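Local coordinates for GDSL-like protein (Roseburia intestinalis L1-82, PDB 6HFZ) that is a two-domain esterase that removes acetyl groups from acetylated mannans and probably has acetylxylan esterase activity, at residues I75-I79 with D262-C266; S296-P302 with H354-P360. All coordinates share one frame; numbering follows the deposited sequence.

Interaction 1 of 2, residues I75-I79 with D262-C266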
ATOM      1  N   ILE A  75       4.890  13.221   5.364  1.00 22.78           N
ATOM      2  CA  ILE A  75       5.325  11.833   5.327  1.00 22.16           C
ATOM      3  C   ILE A  75       4.623  11.112   4.169  1.00 21.88           C
ATOM      4  O   ILE A  75       3.456  10.816   4.297  1.00 23.12           O
ATOM      5  CB  ILE A  75       5.055  11.129   6.664  1.00 24.29           C
ATOM      6  CG1 ILE A  75       5.749  11.849   7.823  1.00 26.05           C
ATOM      7  CG2 ILE A  75       5.420   9.647   6.624  1.00 24.98           C
ATOM      8  CD1 ILE A  75       4.965  11.688   9.082  1.00 28.38           C
ATOM      9  N   ASN A  76       5.353  10.898   3.067  1.00 22.27           N
ATOM     10  CA  ASN A  76       4.816  10.217   1.893  1.00 22.19           C
ATOM     11  C   ASN A  76       5.390   8.813   1.854  1.00 21.33           C
ATOM     12  O   ASN A  76       6.517   8.644   1.452  1.00 23.24           O
ATOM     13  CB  ASN A  76       5.068  10.944   0.582  1.00 21.86           C
ATOM     14  CG  ASN A  76       4.253  10.324  -0.533  1.00 23.37           C
ATOM     15  OD1 ASN A  76       4.119   9.102  -0.596  1.00 20.81           O
ATOM     16  ND2 ASN A  76       3.682  11.165  -1.379  1.00 22.67           N
ATOM     17  N   ALA A  77       4.546   7.843   2.235  1.00 21.10           N
ATOM     18  CA  ALA A  77       4.904   6.433   2.333  1.00 21.34           C
ATOM     19  C   ALA A  77       4.257   5.640   1.189  1.00 19.89           C
ATOM     20  O   ALA A  77       3.957   4.452   1.330  1.00 23.88           O
ATOM     21  CB  ALA A  77       4.499   5.883   3.664  1.00 22.88           C
ATOM     22  N   GLY A  78       4.025   6.291   0.055  1.00 19.25           N
ATOM     23  CA  GLY A  78       3.561   5.625  -1.170  1.00 19.52           C
ATOM     24  C   GLY A  78       4.671   4.806  -1.830  1.00 21.20           C
ATOM     25  O   GLY A  78       5.830   5.264  -1.886  1.00 22.81           O
ATOM     26  N   ILE A  79       4.314   3.621  -2.341  1.00 19.28           N
ATOM     27  CA  ILE A  79       5.223   2.805  -3.111  1.00 20.62           C
ATOM     28  C   ILE A  79       4.432   2.263  -4.296  1.00 22.15           C
ATOM     29  O   ILE A  79       3.458   1.583  -4.094  1.00 21.85           O
ATOM     30  CB  ILE A  79       5.860   1.660  -2.293  1.00 20.40           C
ATOM     31  CG1 ILE A  79       6.633   2.117  -1.051  1.00 21.90           C
ATOM     32  CG2 ILE A  79       6.737   0.809  -3.204  1.00 20.84           C
ATOM     33  CD1 ILE A  79       7.175   0.985  -0.214  1.00 20.86           C
ATOM     34  N   ASP A 262      15.593   5.444  -0.016  1.00 32.07           N
ATOM     35  CA  ASP A 262      14.287   5.660   0.572  1.00 31.13           C
ATOM     36  C   ASP A 262      13.394   4.505   0.117  1.00 27.36           C
ATOM     37  O   ASP A 262      13.847   3.649  -0.591  1.00 25.26           O
ATOM     38  CB  ASP A 262      13.702   6.996   0.154  1.00 38.96           C
ATOM     39  CG  ASP A 262      13.306   6.952  -1.293  1.00 43.22           C
ATOM     40  OD1 ASP A 262      14.187   6.636  -2.091  1.00 51.76           O
ATOM     41  OD2 ASP A 262      12.113   7.158  -1.573  1.00 55.26           O
ATOM     42  N   ILE A 263      12.132   4.506   0.531  1.00 26.45           N
ATOM     43  CA  ILE A 263      11.355   3.276   0.458  1.00 23.43           C
ATOM     44  C   ILE A 263      10.955   2.961  -0.974  1.00 23.21           C
ATOM     45  O   ILE A 263      10.612   1.837  -1.229  1.00 26.58           O
ATOM     46  CB  ILE A 263      10.116   3.326   1.366  1.00 23.15           C
ATOM     47  CG1 ILE A 263       9.093   4.349   0.864  1.00 23.10           C
ATOM     48  CG2 ILE A 263      10.514   3.527   2.806  1.00 23.73           C
ATOM     49  CD1 ILE A 263       7.796   4.397   1.684  1.00 26.44           C
ATOM     50  N   THR A 264      10.936   3.949  -1.886  1.00 22.19           N
ATOM     51  CA  THR A 264      10.647   3.699  -3.287  1.00 24.40           C
ATOM     52  C   THR A 264      11.771   2.916  -3.992  1.00 24.43           C
ATOM     53  O   THR A 264      11.538   2.353  -5.080  1.00 27.37           O
ATOM     54  CB  THR A 264      10.352   4.992  -4.051  1.00 26.82           C
ATOM     55  OG1 THR A 264      11.534   5.798  -4.087  1.00 27.14           O
ATOM     56  CG2 THR A 264       9.185   5.760  -3.457  1.00 30.74           C
ATOM     57  N   ASP A 265      12.964   2.888  -3.389  1.00 27.13           N
ATOM     58  CA  ASP A 265      14.100   2.001  -3.809  1.00 25.72           C
ATOM     59  C   ASP A 265      13.820   0.608  -3.223  1.00 25.68           C
ATOM     60  O   ASP A 265      14.356   0.243  -2.150  1.00 25.12           O
ATOM     61  CB  ASP A 265      15.406   2.618  -3.302  1.00 28.12           C
ATOM     62  CG  ASP A 265      16.705   1.928  -3.688  1.00 35.22           C
ATOM     63  OD1 ASP A 265      16.677   1.042  -4.568  1.00 36.47           O
ATOM     64  OD2 ASP A 265      17.735   2.288  -3.090  1.00 37.07           O
ATOM     65  N   CYS A 266      12.902  -0.126  -3.877  1.00 23.87           N
ATOM     66  CA  CYS A 266      12.264  -1.214  -3.188  1.00 24.72           C
ATOM     67  C   CYS A 266      13.017  -2.541  -3.371  1.00 22.41           C
ATOM     68  O   CYS A 266      12.756  -3.464  -2.606  1.00 20.73           O
ATOM     69  CB  CYS A 266      10.802  -1.311  -3.591  1.00 28.57           C
ATOM     70  SG  CYS A 266      10.564  -1.465  -5.371  1.00 30.09           S
TER
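Ile263 reaches across to Ala77 and Ile79, and its CD1 methyl carries most of the contact. That methyl comes to 3.6 Å from CA of Ala77 and to 3.7 Å from CG1 of Ile79. The two isoleucine side chains cross obliquely, and CD1 of Ile79 passes on to lie 3.7 Å from O of Ile263. Beside them the methyl CG2 of Thr264 approaches O of Gly78. CG1 of Ile263 stands between its backbone N and carbonyl carbon (chi1 68°), with the rest of the chain extended, which carries CD1 across to Ala77 and Ile79.

Asn76 forms an Asx turn, its OD1 accepting from N of Gly78 at 2.9 Å, while its ND2 binds Thr43 O; glycine suits the next-but-one position because a CB there would crowd OD1. On the other segment, a type I turn from Asp262 to Asp265 presents Ile263, and OG1 of Thr264 donates to OD2 of Asp262 at 2.9 Å. Arg90 of helix 84-96 touches both isoleucines. Between the segments the contact therefore rests on isoleucine methyls and methylenes packed against each other and against backbone, while the side-chain bonds of Asn76 and Thr264 shape each partner from within.

Interaction 2 of 2, residues S296-P302 with H354-P360; sequences SVKLPAP and HENDAVP
Pro300 and Ala358 are joined by the one hydrogen bond between the two loops: N of Ala358 donates to O of Pro300 at 2.8 Å, with a nearly straight N-H...O angle of 167°. Asp357 CA adds a CA-H...O contact to the same oxygen.

Within the type I turn from His354 to Asp357, the carboxylate grips the histidine twice. CG of Asp357 lies anti to its carbonyl carbon (chi1 -87°), which brings the carboxylate back to His354. OD1 of Asp357 takes the hydrogen of His354 ND1 at 2.8 Å on its syn side, a bent bond (139°) somewhat out of the ring plane. OD2 of Asp357 takes N of His354 at 2.9 Å from above the carboxylate plane. With an alanine in place of Asp357, ND1 and N of His354 would probably lose these acceptors and the ring be freed to turn away from Pro300. In the other loop, OG of Ser296 donates to O of Lys298.

Van der Waals packing centres on Pro300. Its CB lies over one face of the imidazole in a CH-pi contact. O of Ala301 lies at the ring edge, 3.2 Å from CE1 of His354. The ring of Pro300 crosses the side chain of Asn356 at about a right angle, CG of Pro300 lying 3.6 Å from OD1 of Asn356. CG2 of Val359 packs 3.6 Å from OG of Ser296 and makes an apolar contact with CB of Ala301, while the small Ala358 fits its methyl against the carbonyls of Lys298 and Leu299. CD of Pro302 meets O of Val359, a carbonyl buried without a polar partner.

The loops connect strand 288-295 to 303-308 and 342-352 to 361-370; backbone bonds from Ser296 and Pro302 to Ala320 tie in the loop after strand 316-319.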
ATOM      1  N   SER A 296      11.076  -8.034 -13.783  1.00 26.29           N
ATOM      2  CA  SER A 296      11.993  -7.150 -14.472  1.00 26.02           C
ATOM      3  C   SER A 296      11.500  -6.881 -15.897  1.00 27.47           C
ATOM      4  O   SER A 296      11.091  -7.779 -16.601  1.00 30.88           O
ATOM      5  CB  SER A 296      13.393  -7.744 -14.471  1.00 28.20           C
ATOM      6  OG  SER A 296      14.240  -7.004 -15.352  1.00 28.21           O
ATOM      7  N   VAL A 297      11.527  -5.623 -16.323  1.00 28.54           N
ATOM      8  CA  VAL A 297      11.263  -5.313 -17.727  1.00 31.64           C
ATOM      9  C   VAL A 297      12.553  -5.413 -18.548  1.00 31.82           C
ATOM     10  O   VAL A 297      12.507  -5.294 -19.797  1.00 36.48           O
ATOM     11  CB  VAL A 297      10.634  -3.924 -17.892  1.00 32.87           C
ATOM     12  CG1 VAL A 297       9.187  -3.941 -17.375  1.00 34.99           C
ATOM     13  CG2 VAL A 297      11.475  -2.842 -17.228  1.00 32.34           C
ATOM     14  N   LYS A 298      13.683  -5.564 -17.864  1.00 29.85           N
ATOM     15  CA  LYS A 298      14.970  -5.859 -18.509  1.00 33.17           C
ATOM     16  C   LYS A 298      15.078  -7.374 -18.651  1.00 35.25           C
ATOM     17  O   LYS A 298      15.181  -8.057 -17.639  1.00 33.12           O
ATOM     18  CB  LYS A 298      16.122  -5.301 -17.674  1.00 38.70           C
ATOM     19  CG  LYS A 298      16.225  -3.785 -17.673  1.00 41.50           C
ATOM     20  CD  LYS A 298      17.436  -3.272 -16.934  1.00 48.84           C
ATOM     21  CE  LYS A 298      17.203  -1.912 -16.303  1.00 54.87           C
ATOM     22  NZ  LYS A 298      18.484  -1.239 -15.983  1.00 57.19           N
ATOM     23  N   LEU A 299      14.998  -7.868 -19.899  1.00 33.64           N
ATOM     24  CA  LEU A 299      14.797  -9.259 -20.222  1.00 33.17           C
ATOM     25  C   LEU A 299      16.032  -9.812 -20.940  1.00 36.38           C
ATOM     26  O   LEU A 299      16.760  -9.051 -21.592  1.00 36.70           O
ATOM     27  CB  LEU A 299      13.602  -9.368 -21.174  1.00 37.51           C
ATOM     28  CG  LEU A 299      12.203  -9.034 -20.643  1.00 35.56           C
ATOM     29  CD1 LEU A 299      11.159  -9.439 -21.678  1.00 39.84           C
ATOM     30  CD2 LEU A 299      11.929  -9.725 -19.309  1.00 37.37           C
ATOM     31  N   PRO A 300      16.252 -11.129 -20.878  1.00 33.91           N
ATOM     32  CA  PRO A 300      15.524 -12.068 -20.048  1.00 31.64           C
ATOM     33  C   PRO A 300      16.032 -12.043 -18.599  1.00 30.99           C
ATOM     34  O   PRO A 300      17.028 -11.402 -18.287  1.00 27.36           O
ATOM     35  CB  PRO A 300      15.762 -13.437 -20.701  1.00 35.94           C
ATOM     36  CG  PRO A 300      17.120 -13.323 -21.344  1.00 35.60           C
ATOM     37  CD  PRO A 300      17.419 -11.838 -21.451  1.00 37.16           C
ATOM     38  N   ALA A 301      15.313 -12.759 -17.726  1.00 30.24           N
ATOM     39  CA  ALA A 301      15.622 -12.877 -16.312  1.00 28.86           C
ATOM     40  C   ALA A 301      15.334 -14.306 -15.838  1.00 25.96           C
ATOM     41  O   ALA A 301      14.693 -15.098 -16.542  1.00 27.03           O
ATOM     42  CB  ALA A 301      14.805 -11.870 -15.542  1.00 32.92           C
ATOM     43  N   PRO A 302      15.846 -14.693 -14.659  1.00 26.12           N
ATOM     44  CA  PRO A 302      15.681 -16.043 -14.144  1.00 24.99           C
ATOM     45  C   PRO A 302      14.262 -16.338 -13.672  1.00 27.63           C
ATOM     46  O   PRO A 302      13.430 -15.414 -13.535  1.00 26.24           O
ATOM     47  CB  PRO A 302      16.592 -16.095 -12.920  1.00 25.07           C
ATOM     48  CG  PRO A 302      17.585 -15.018 -13.163  1.00 25.52           C
ATOM     49  CD  PRO A 302      16.759 -13.926 -13.805  1.00 25.78           C
ATOM     50  N   HIS A 354      19.409 -17.940 -18.111  1.00 32.66           N
ATOM     51  CA  HIS A 354      19.726 -17.708 -19.479  1.00 35.76           C
ATOM     52  C   HIS A 354      21.111 -17.080 -19.556  1.00 39.37           C
ATOM     53  O   HIS A 354      21.466 -16.255 -18.716  1.00 33.03           O
ATOM     54  CB  HIS A 354      18.673 -16.827 -20.175  1.00 34.61           C
ATOM     55  CG  HIS A 354      17.268 -17.228 -19.885  1.00 39.79           C
ATOM     56  ND1 HIS A 354      16.605 -16.796 -18.753  1.00 39.44           N
ATOM     57  CD2 HIS A 354      16.406 -18.018 -20.560  1.00 40.44           C
ATOM     58  CE1 HIS A 354      15.376 -17.280 -18.763  1.00 44.23           C
ATOM     59  NE2 HIS A 354      15.231 -18.031 -19.857  1.00 45.34           N
ATOM     60  N   GLU A 355      21.878 -17.484 -20.583  1.00 42.42           N
ATOM     61  CA  GLU A 355      23.252 -17.017 -20.731  1.00 45.04           C
ATOM     62  C   GLU A 355      23.265 -15.481 -20.735  1.00 39.43           C
ATOM     63  O   GLU A 355      24.144 -14.843 -20.139  1.00 42.78           O
ATOM     64  CB  GLU A 355      23.858 -17.609 -22.008  1.00 53.50           C
ATOM     65  CG  GLU A 355      25.244 -18.190 -21.801  1.00 66.28           C
ATOM     66  CD  GLU A 355      26.282 -17.210 -21.278  1.00 71.71           C
ATOM     67  OE1 GLU A 355      27.102 -17.630 -20.433  1.00 72.58           O
ATOM     68  OE2 GLU A 355      26.271 -16.034 -21.715  1.00 79.12           O
ATOM     69  N   ASN A 356      22.246 -14.904 -21.375  1.00 39.48           N
ATOM     70  CA  ASN A 356      22.132 -13.465 -21.593  1.00 37.96           C
ATOM     71  C   ASN A 356      21.203 -12.790 -20.555  1.00 38.16           C
ATOM     72  O   ASN A 356      20.591 -11.781 -20.867  1.00 35.33           O
ATOM     73  CB  ASN A 356      21.634 -13.189 -23.018  1.00 40.81           C
ATOM     74  CG  ASN A 356      20.293 -13.819 -23.353  1.00 45.70           C
ATOM     75  OD1 ASN A 356      19.952 -14.898 -22.859  1.00 43.26           O
ATOM     76  ND2 ASN A 356      19.533 -13.161 -24.218  1.00 45.32           N
ATOM     77  N   ASP A 357      21.067 -13.329 -19.338  1.00 32.57           N
ATOM     78  CA  ASP A 357      20.145 -12.716 -18.347  1.00 34.20           C
ATOM     79  C   ASP A 357      20.594 -11.275 -18.077  1.00 36.88           C
ATOM     80  O   ASP A 357      21.767 -11.038 -17.826  1.00 32.76           O
ATOM     81  CB  ASP A 357      20.085 -13.529 -17.045  1.00 34.34           C
ATOM     82  CG  ASP A 357      19.053 -14.649 -17.076  1.00 32.09           C
ATOM     83  OD1 ASP A 357      18.092 -14.563 -17.877  1.00 32.09           O
ATOM     84  OD2 ASP A 357      19.219 -15.614 -16.327  1.00 35.35           O
ATOM     85  N   ALA A 358      19.650 -10.326 -18.148  1.00 33.67           N
ATOM     86  CA  ALA A 358      19.940  -8.858 -17.996  1.00 36.67           C
ATOM     87  C   ALA A 358      20.174  -8.500 -16.525  1.00 34.70           C
ATOM     88  O   ALA A 358      20.880  -7.540 -16.170  1.00 34.08           O
ATOM     89  CB  ALA A 358      18.786  -8.068 -18.572  1.00 35.77           C
ATOM     90  N   VAL A 359      19.509  -9.259 -15.651  1.00 33.67           N
ATOM     91  CA  VAL A 359      19.520  -9.017 -14.227  1.00 29.44           C
ATOM     92  C   VAL A 359      19.480 -10.365 -13.511  1.00 28.52           C
ATOM     93  O   VAL A 359      18.966 -11.361 -14.023  1.00 28.07           O
ATOM     94  CB  VAL A 359      18.302  -8.178 -13.769  1.00 32.17           C
ATOM     95  CG1 VAL A 359      18.286  -6.774 -14.355  1.00 35.85           C
ATOM     96  CG2 VAL A 359      16.984  -8.888 -14.036  1.00 33.35           C
ATOM     97  N   PRO A 360      19.964 -10.397 -12.268  1.00 26.10           N
ATOM     98  CA  PRO A 360      19.781 -11.556 -11.403  1.00 26.13           C
ATOM     99  C   PRO A 360      18.339 -11.570 -10.879  1.00 24.77           C
ATOM    100  O   PRO A 360      17.606 -10.588 -11.020  1.00 24.72           O
ATOM    101  CB  PRO A 360      20.733 -11.310 -10.243  1.00 28.60           C
ATOM    102  CG  PRO A 360      20.827  -9.806 -10.175  1.00 28.56           C
ATOM    103  CD  PRO A 360      20.706  -9.318 -11.602  1.00 26.42           C
TER

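In the fold
The two interactions lie in different parts of this two-domain esterase, their centres about 25 Å apart and their nearest atoms about 11 Å apart. Interaction 1 joins the domains: strand 71-78, at the edge of the mixed sheet of the SGNH-type hydrolase, meets a loop of the beta-rich domain. Gly78 is close to, but not in contact with, Ser41, His193 and Asp190, which probably form the catalytic triad. Interaction 2 belongs wholly to the beta domain. There the nearest atoms of the Pro360 side chain and a bound HEPES, probably from the crystallisation liquor, are about 3 Å apart. Strand 361-370, which follows 354-360, pairs with 271-273, just beyond 262-266, so one sheet connects both regions.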